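Local coordinates for uncharacterized protein (Trypanosoma congolense, PDB 4E40), which serves as the trypanosome's haptoglobin-hemoglobin receptor at the cell surface, probably helping the parasite take up heme iron, at residues E54-K59 against E224-Q229; A91-H96 against L230-K235. All coordinates share one frame; numbering follows the deposited sequence. Where two conformers were deposited one is given.

Interaction 1 (E54-K59 against E224-Q229); sequences EDILAK and EKAERQ. Unlike the reference sequence in segment 54-59: Asp55 (reference Glu).
Ile56 meets Ala226 and Glu227 in a small, largely buried apolar contact between two helices that run the same way in an elongated bundle, 28-73 and 192-246. The nearest CA atoms, those of Ile56 and Glu227, are 7.1 Å apart, and the branched isoleucine spans the interval with both of its arms. Its CG2, anti to the backbone N, reaches Ala226, lying 4.1 Å from Ala226 O and 4.2 Å from Ala226 CB. The other arm, CG1, is beside the backbone N (chi1 -76°) and continues extended, which brings Ile56 CD1 to 4.1 Å from Glu227 CG. Alanine suits its position because a lone methyl group leaves room for the bulkier isoleucine. Glu227 contributes only the methylene part of its side chain, which crosses the isoleucine obliquely. Its carboxylate is used elsewhere: OE2 makes a long, weak ion pair with Lys52, a residue that binds heme b in another structure of this protein, so the apolar contact lies next to that site. Around the contact, Ile56 also packs on Leu223 and Leu230 of helix 192-246, while Val101 of helix 82-147 touches it from the third helix of the bundle.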
ATOM      1  N   GLU A  54      -8.349 -15.681 -11.479  1.00 19.48           N
ATOM      2  CA  GLU A  54      -9.548 -16.390 -11.687  1.00 20.07           C
ATOM      3  C   GLU A  54      -9.555 -17.087 -13.055  1.00 18.88           C
ATOM      4  O   GLU A  54     -10.068 -18.206 -13.162  1.00 18.59           O
ATOM      5  CB  GLU A  54     -10.712 -15.385 -11.655  1.00 21.61           C
ATOM      6  CG  GLU A  54     -10.994 -14.900 -10.238  1.00 23.40           C
ATOM      7  CD  GLU A  54     -12.203 -13.913 -10.183  1.00 32.66           C
ATOM      8  OE1 GLU A  54     -12.806 -13.569 -11.227  1.00 33.18           O
ATOM      9  OE2 GLU A  54     -12.606 -13.529  -9.094  1.00 31.02           O
ATOM     10  N   ASP A  55      -8.951 -16.429 -14.062  0.50 19.87           N
ATOM     11  CA  ASP A  55      -8.857 -17.002 -15.396  0.50 20.70           C
ATOM     12  C   ASP A  55      -7.982 -18.241 -15.322  0.50 18.04           C
ATOM     13  O   ASP A  55      -8.324 -19.270 -15.894  0.50 17.74           O
ATOM     14  CB  ASP A  55      -8.229 -16.019 -16.396  0.50 23.07           C
ATOM     15  CG  ASP A  55      -8.282 -16.534 -17.843  0.50 28.13           C
ATOM     16  OD1 ASP A  55      -9.385 -16.859 -18.336  0.50 32.31           O
ATOM     17  OD2 ASP A  55      -7.233 -16.601 -18.514  0.50 31.74           O
ATOM     18  N   ILE A  56      -6.870 -18.114 -14.594  1.00 17.44           N
ATOM     19  CA  ILE A  56      -5.939 -19.259 -14.416  1.00 17.37           C
ATOM     20  C   ILE A  56      -6.672 -20.455 -13.803  1.00 16.78           C
ATOM     21  O   ILE A  56      -6.515 -21.586 -14.281  1.00 16.21           O
ATOM     22  CB  ILE A  56      -4.735 -18.830 -13.536  1.00 17.72           C
ATOM     23  CG1 ILE A  56      -3.841 -17.986 -14.432  1.00 20.31           C
ATOM     24  CG2 ILE A  56      -3.975 -20.073 -13.050  1.00 17.69           C
ATOM     25  CD1 ILE A  56      -2.799 -17.259 -13.611  1.00 20.38           C
ATOM     26  N   LEU A  57      -7.518 -20.182 -12.801  1.00 16.46           N
ATOM     27  CA  LEU A  57      -8.241 -21.261 -12.132  1.00 17.00           C
ATOM     28  C   LEU A  57      -9.245 -21.904 -13.094  1.00 16.36           C
ATOM     29  O   LEU A  57      -9.375 -23.108 -13.104  1.00 18.34           O
ATOM     30  CB  LEU A  57      -8.997 -20.706 -10.911  1.00 18.60           C
ATOM     31  CG  LEU A  57      -9.466 -21.865 -10.023  1.00 22.79           C
ATOM     32  CD1 LEU A  57      -8.452 -22.971  -9.673  1.00 27.24           C
ATOM     33  CD2 LEU A  57     -10.029 -21.279  -8.734  1.00 24.89           C
ATOM     34  N   ALA A  58      -9.948 -21.089 -13.852  1.00 17.17           N
ATOM     35  CA  ALA A  58     -10.936 -21.637 -14.815  1.00 17.18           C
ATOM     36  C   ALA A  58     -10.228 -22.496 -15.885  1.00 17.60           C
ATOM     37  O   ALA A  58     -10.680 -23.593 -16.194  1.00 18.73           O
ATOM     38  CB  ALA A  58     -11.703 -20.473 -15.417  1.00 17.75           C
ATOM     39  N   LYS A  59      -9.069 -22.024 -16.402  1.00 18.30           N
ATOM     40  CA  LYS A  59      -8.355 -22.873 -17.393  1.00 18.65           C
ATOM     41  C   LYS A  59      -7.863 -24.175 -16.791  1.00 17.75           C
ATOM     42  O   LYS A  59      -7.834 -25.201 -17.449  1.00 18.29           O
ATOM     43  CB  LYS A  59      -7.161 -22.076 -17.979  1.00 19.71           C
ATOM     44  CG  LYS A  59      -7.585 -21.012 -18.959  1.00 24.31           C
ATOM     45  CD  LYS A  59      -6.361 -20.189 -19.373  1.00 28.14           C
ATOM     46  CE  LYS A  59      -6.592 -19.188 -20.518  1.00 36.38           C
ATOM     47  NZ  LYS A  59      -8.049 -18.956 -20.753  1.00 41.83           N
ATOM     48  N   GLU A 224       2.954 -15.862 -10.606  1.00 24.71           N
ATOM     49  CA  GLU A 224       4.015 -16.571 -11.410  1.00 24.68           C
ATOM     50  C   GLU A 224       3.934 -18.091 -11.135  1.00 24.35           C
ATOM     51  O   GLU A 224       3.989 -18.888 -12.103  1.00 23.02           O
ATOM     52  CB  GLU A 224       5.457 -16.047 -11.118  1.00 28.73           C
ATOM     53  CG  GLU A 224       5.741 -14.616 -11.626  1.00 34.55           C
ATOM     54  CD  GLU A 224       6.814 -13.857 -10.806  1.00 39.75           C
ATOM     55  OE1 GLU A 224       7.546 -14.481  -9.977  1.00 40.67           O
ATOM     56  OE2 GLU A 224       6.897 -12.602 -10.948  1.00 38.25           O
ATOM     57  N   LYS A 225       3.859 -18.478  -9.873  1.00 21.44           N
ATOM     58  CA  LYS A 225       3.835 -19.900  -9.497  1.00 20.64           C
ATOM     59  C   LYS A 225       2.540 -20.508 -10.070  1.00 18.85           C
ATOM     60  O   LYS A 225       2.554 -21.644 -10.572  1.00 16.49           O
ATOM     61  CB  LYS A 225       3.984 -20.101  -7.996  1.00 22.26           C
ATOM     62  CG  LYS A 225       5.349 -19.590  -7.410  1.00 27.10           C
ATOM     63  CD  LYS A 225       5.460 -19.992  -5.918  1.00 28.57           C
ATOM     64  CE  LYS A 225       6.675 -19.430  -5.189  1.00 36.45           C
ATOM     65  NZ  LYS A 225       7.838 -20.344  -5.372  1.00 40.34           N
ATOM     66  N   ALA A 226       1.429 -19.761  -9.968  1.00 17.82           N
ATOM     67  CA  ALA A 226       0.165 -20.314 -10.510  1.00 17.15           C
ATOM     68  C   ALA A 226       0.268 -20.549 -11.995  1.00 17.54           C
ATOM     69  O   ALA A 226      -0.221 -21.549 -12.487  1.00 17.24           O
ATOM     70  CB  ALA A 226      -0.986 -19.318 -10.143  1.00 16.60           C
ATOM     71  N   GLU A 227       0.946 -19.614 -12.701  1.00 19.16           N
ATOM     72  CA  GLU A 227       1.187 -19.749 -14.130  1.00 20.61           C
ATOM     73  C   GLU A 227       2.009 -20.972 -14.476  1.00 18.51           C
ATOM     74  O   GLU A 227       1.663 -21.713 -15.414  1.00 19.68           O
ATOM     75  CB  GLU A 227       2.022 -18.544 -14.551  1.00 23.60           C
ATOM     76  CG  GLU A 227       1.200 -17.262 -14.543  1.00 29.53           C
ATOM     77  CD  GLU A 227       2.052 -15.977 -14.463  1.00 37.56           C
ATOM     78  OE1 GLU A 227       3.320 -16.019 -14.471  1.00 36.05           O
ATOM     79  OE2 GLU A 227       1.417 -14.896 -14.337  1.00 37.67           O
ATOM     80  N   ARG A 228       3.025 -21.219 -13.655  1.00 18.39           N
ATOM     81  CA  ARG A 228       3.868 -22.419 -13.863  1.00 16.93           C
ATOM     82  C   ARG A 228       3.084 -23.721 -13.673  1.00 16.46           C
ATOM     83  O   ARG A 228       3.201 -24.660 -14.468  1.00 17.15           O
ATOM     84  CB  ARG A 228       5.081 -22.462 -12.937  1.00 17.43           C
ATOM     85  CG  ARG A 228       6.178 -21.459 -13.355  1.00 19.59           C
ATOM     86  CD  ARG A 228       7.435 -21.696 -12.524  1.00 19.90           C
ATOM     87  NE  ARG A 228       8.606 -21.139 -13.255  1.00 22.20           N
ATOM     88  CZ  ARG A 228       9.736 -20.736 -12.673  1.00 24.84           C
ATOM     89  NH1 ARG A 228       9.862 -20.797 -11.346  1.00 27.38           N
ATOM     90  NH2 ARG A 228      10.741 -20.233 -13.425  1.00 21.30           N
ATOM     91  N   GLN A 229       2.301 -23.745 -12.598  1.00 15.95           N
ATOM     92  CA  GLN A 229       1.520 -24.971 -12.284  1.00 16.05           C
ATOM     93  C   GLN A 229       0.421 -25.183 -13.311  1.00 16.93           C
ATOM     94  O   GLN A 229       0.109 -26.331 -13.661  1.00 16.26           O
ATOM     95  CB  GLN A 229       0.982 -24.900 -10.856  1.00 16.90           C
ATOM     96  CG  GLN A 229       2.097 -24.909  -9.796  1.00 19.18           C
ATOM     97  CD  GLN A 229       3.010 -26.060 -10.051  1.00 21.83           C
ATOM     98  OE1 GLN A 229       2.590 -27.204 -10.152  1.00 22.50           O
ATOM     99  NE2 GLN A 229       4.328 -25.716 -10.322  1.00 29.66           N
TER

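Interaction 2 (A91-H96 against L230-K235); sequences AAVAHH and LEKAEK
Ala94 and Ala233 lie side by side where helices 82-147 and 192-246, running in opposite directions, come close: the two CA atoms are 4.1 Å apart. Each methyl group is in van der Waals contact with the other residue's backbone carbonyl oxygen. Ala94 CB is 3.7 Å from Ala233 O, and in return Ala233 CB lies 3.9 Å from Ala94 O. The exchange is reciprocal, and the two methyl carbons themselves, Ala94 CB and Ala233 CB, remain 4.7 Å apart. Alanine fits both places because, with only a methyl on each residue, the two backbones can approach this closely.

Beside this buried pair, at the more solvent-exposed margin, Val93 meets the aliphatic part of Lys232, the two side chains crossing at about a right angle. Val93 CG1 is 4.1 Å from Lys232 CG and 4.2 Å from Lys232 CD. In the lysine, CG stands anti to the backbone N (chi1 -175°), which carries it to Val93, and a bend at chi3 (-61°) then turns the end of the chain away. Lysine suits such a border, since its CG and CD cover the valine methyl while the ammonium group lies farther on.

The whole is close antiparallel helix packing through alanines, joining the second and last long helices away from the annotated heme-binding residues. Farther out, Ala236, the next small residue on helix 192-246, touches both Val93 and Ala94. Helix 28-73 completes the surroundings on another side of helix 82-147: Ala67 and Val71 pack on Ala91, Val64 packs on His95, and Ser68 OG makes a weak hydrogen bond with His95 NE2.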
ATOM      1  N   ALA A  91      -3.007 -37.741 -16.497  1.00 19.75           N
ATOM      2  CA  ALA A  91      -4.147 -37.126 -15.811  1.00 18.38           C
ATOM      3  C   ALA A  91      -3.948 -36.931 -14.309  1.00 18.34           C
ATOM      4  O   ALA A  91      -4.398 -35.944 -13.728  1.00 17.90           O
ATOM      5  CB  ALA A  91      -5.405 -38.010 -16.054  1.00 18.25           C
ATOM      6  N   ALA A  92      -3.216 -37.868 -13.672  1.00 18.36           N
ATOM      7  CA  ALA A  92      -2.894 -37.740 -12.249  1.00 18.05           C
ATOM      8  C   ALA A  92      -1.975 -36.528 -12.057  1.00 17.91           C
ATOM      9  O   ALA A  92      -2.218 -35.706 -11.164  1.00 17.08           O
ATOM     10  CB  ALA A  92      -2.135 -39.002 -11.784  1.00 19.06           C
ATOM     11  N   VAL A  93      -1.028 -36.357 -12.968  1.00 17.55           N
ATOM     12  CA  VAL A  93      -0.182 -35.091 -12.934  1.00 17.31           C
ATOM     13  C   VAL A  93      -1.013 -33.809 -13.043  1.00 16.88           C
ATOM     14  O   VAL A  93      -0.832 -32.846 -12.296  1.00 16.80           O
ATOM     15  CB  VAL A  93       0.912 -35.125 -14.023  1.00 17.07           C
ATOM     16  CG1 VAL A  93       1.547 -33.755 -14.224  1.00 18.61           C
ATOM     17  CG2 VAL A  93       1.990 -36.144 -13.590  1.00 20.01           C
ATOM     18  N   ALA A  94      -1.985 -33.823 -13.954  1.00 16.52           N
ATOM     19  CA  ALA A  94      -2.809 -32.629 -14.129  1.00 16.59           C
ATOM     20  C   ALA A  94      -3.615 -32.335 -12.859  1.00 16.24           C
ATOM     21  O   ALA A  94      -3.668 -31.180 -12.437  1.00 16.02           O
ATOM     22  CB  ALA A  94      -3.764 -32.836 -15.352  1.00 16.23           C
ATOM     23  N   HIS A  95      -4.192 -33.377 -12.228  1.00 16.19           N
ATOM     24  CA  HIS A  95      -4.895 -33.135 -10.962  1.00 17.33           C
ATOM     25  C   HIS A  95      -3.985 -32.594  -9.891  1.00 15.87           C
ATOM     26  O   HIS A  95      -4.330 -31.668  -9.178  1.00 15.91           O
ATOM     27  CB  HIS A  95      -5.527 -34.447 -10.479  1.00 19.27           C
ATOM     28  CG  HIS A  95      -6.772 -34.889 -11.235  1.00 22.35           C
ATOM     29  ND1 HIS A  95      -8.030 -34.556 -10.822  1.00 25.88           N
ATOM     30  CD2 HIS A  95      -6.910 -35.650 -12.363  1.00 25.17           C
ATOM     31  CE1 HIS A  95      -8.957 -35.196 -11.629  1.00 24.16           C
ATOM     32  NE2 HIS A  95      -8.285 -35.837 -12.591  1.00 28.13           N
ATOM     33  N   HIS A  96      -2.793 -33.202  -9.794  1.00 16.14           N
ATOM     34  CA  HIS A  96      -1.874 -32.764  -8.739  1.00 16.56           C
ATOM     35  C   HIS A  96      -1.402 -31.339  -8.936  1.00 15.28           C
ATOM     36  O   HIS A  96      -1.317 -30.568  -7.978  1.00 15.43           O
ATOM     37  CB  HIS A  96      -0.660 -33.708  -8.662  1.00 17.03           C
ATOM     38  CG  HIS A  96      -1.048 -35.109  -8.351  1.00 20.45           C
ATOM     39  ND1 HIS A  96      -0.237 -36.159  -8.608  1.00 22.60           N
ATOM     40  CD2 HIS A  96      -2.182 -35.613  -7.771  1.00 20.35           C
ATOM     41  CE1 HIS A  96      -0.869 -37.297  -8.257  1.00 24.55           C
ATOM     42  NE2 HIS A  96      -2.040 -36.960  -7.718  1.00 24.21           N
ATOM     43  N   LEU A 230      -0.196 -24.092 -13.785  1.00 17.09           N
ATOM     44  CA  LEU A 230      -1.135 -24.209 -14.886  1.00 17.40           C
ATOM     45  C   LEU A 230      -0.535 -24.810 -16.143  1.00 17.73           C
ATOM     46  O   LEU A 230      -1.155 -25.673 -16.777  1.00 17.58           O
ATOM     47  CB  LEU A 230      -1.810 -22.845 -15.206  1.00 17.95           C
ATOM     48  CG  LEU A 230      -2.780 -22.942 -16.386  1.00 17.49           C
ATOM     49  CD1 LEU A 230      -4.030 -23.869 -16.110  1.00 18.42           C
ATOM     50  CD2 LEU A 230      -3.233 -21.488 -16.686  1.00 19.10           C
ATOM     51  N   GLU A 231       0.662 -24.330 -16.508  1.00 17.64           N
ATOM     52  CA  GLU A 231       1.352 -24.875 -17.651  1.00 19.01           C
ATOM     53  C   GLU A 231       1.551 -26.407 -17.499  1.00 18.43           C
ATOM     54  O   GLU A 231       1.356 -27.127 -18.462  1.00 18.29           O
ATOM     55  CB  GLU A 231       2.644 -24.121 -17.895  1.00 21.55           C
ATOM     56  CG  GLU A 231       3.344 -24.754 -19.074  1.00 26.15           C
ATOM     57  CD  GLU A 231       4.089 -23.847 -20.011  1.00 33.63           C
ATOM     58  OE1 GLU A 231       3.914 -22.616 -19.970  1.00 37.07           O
ATOM     59  OE2 GLU A 231       4.885 -24.417 -20.796  1.00 34.52           O
ATOM     60  N   LYS A 232       1.974 -26.854 -16.309  1.00 17.41           N
ATOM     61  CA  LYS A 232       2.146 -28.274 -16.059  1.00 17.29           C
ATOM     62  C   LYS A 232       0.813 -29.021 -16.263  1.00 16.24           C
ATOM     63  O   LYS A 232       0.754 -30.036 -16.952  1.00 16.47           O
ATOM     64  CB  LYS A 232       2.754 -28.483 -14.664  1.00 18.03           C
ATOM     65  CG  LYS A 232       3.049 -29.991 -14.476  1.00 18.88           C
ATOM     66  CD  LYS A 232       3.665 -30.329 -13.121  1.00 20.89           C
ATOM     67  CE  LYS A 232       4.993 -29.657 -12.895  1.00 21.64           C
ATOM     68  NZ  LYS A 232       5.639 -30.377 -11.711  1.00 20.03           N
ATOM     69  N   ALA A 233      -0.244 -28.452 -15.679  1.00 16.34           N
ATOM     70  CA  ALA A 233      -1.541 -29.102 -15.761  1.00 17.12           C
ATOM     71  C   ALA A 233      -2.024 -29.185 -17.205  1.00 17.36           C
ATOM     72  O   ALA A 233      -2.569 -30.220 -17.601  1.00 18.30           O
ATOM     73  CB  ALA A 233      -2.559 -28.359 -14.909  1.00 17.41           C
ATOM     74  N   GLU A 234      -1.827 -28.102 -17.968  1.00 17.39           N
ATOM     75  CA  GLU A 234      -2.270 -28.089 -19.375  1.00 19.34           C
ATOM     76  C   GLU A 234      -1.479 -29.036 -20.266  1.00 19.94           C
ATOM     77  O   GLU A 234      -2.058 -29.728 -21.083  1.00 21.22           O
ATOM     78  CB  GLU A 234      -2.182 -26.677 -19.954  1.00 21.92           C
ATOM     79  CG  GLU A 234      -3.228 -25.726 -19.400  1.00 22.88           C
ATOM     80  CD  GLU A 234      -3.002 -24.300 -19.905  1.00 28.29           C
ATOM     81  OE1 GLU A 234      -1.852 -23.936 -20.202  1.00 33.14           O
ATOM     82  OE2 GLU A 234      -3.964 -23.506 -19.892  1.00 31.39           O
ATOM     83  N   LYS A 235      -0.168 -29.121 -20.081  1.00 19.54           N
ATOM     84  CA  LYS A 235       0.622 -30.083 -20.860  1.00 20.64           C
ATOM     85  C   LYS A 235       0.286 -31.514 -20.520  1.00 19.78           C
ATOM     86  O   LYS A 235       0.207 -32.334 -21.406  1.00 20.93           O
ATOM     87  CB  LYS A 235       2.125 -29.814 -20.649  1.00 22.18           C
ATOM     88  CG  LYS A 235       2.543 -28.433 -21.169  1.00 28.49           C
ATOM     89  CD  LYS A 235       2.696 -28.405 -22.691  1.00 33.40           C
ATOM     90  CE  LYS A 235       2.574 -26.973 -23.210  1.00 39.59           C
ATOM     91  NZ  LYS A 235       2.878 -26.955 -24.670  1.00 46.70           N
TER

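Interactions 1 and 2 have centres about 11 Å apart and share helix 192-246, whose residues 224-229 and 230-235 follow one another directly. Their partners lie on the two earlier long helices, 28-73 and 82-147, so the order along the chain is 54-59, 91-96, 224-229, 230-235 and the contacts interleave. The two regions also touch, Lys59 CB packing 4.0 Å from Glu234 OE2. The last long helix thus packs parallel to the first of the long helices and antiparallel to the second within a few turns, tying all three together in one part of the elongated helical bundle that this chain supplies to the receptor. Interaction 1 borders Lys52 of the heme site, whereas interaction 2 lies farther from it.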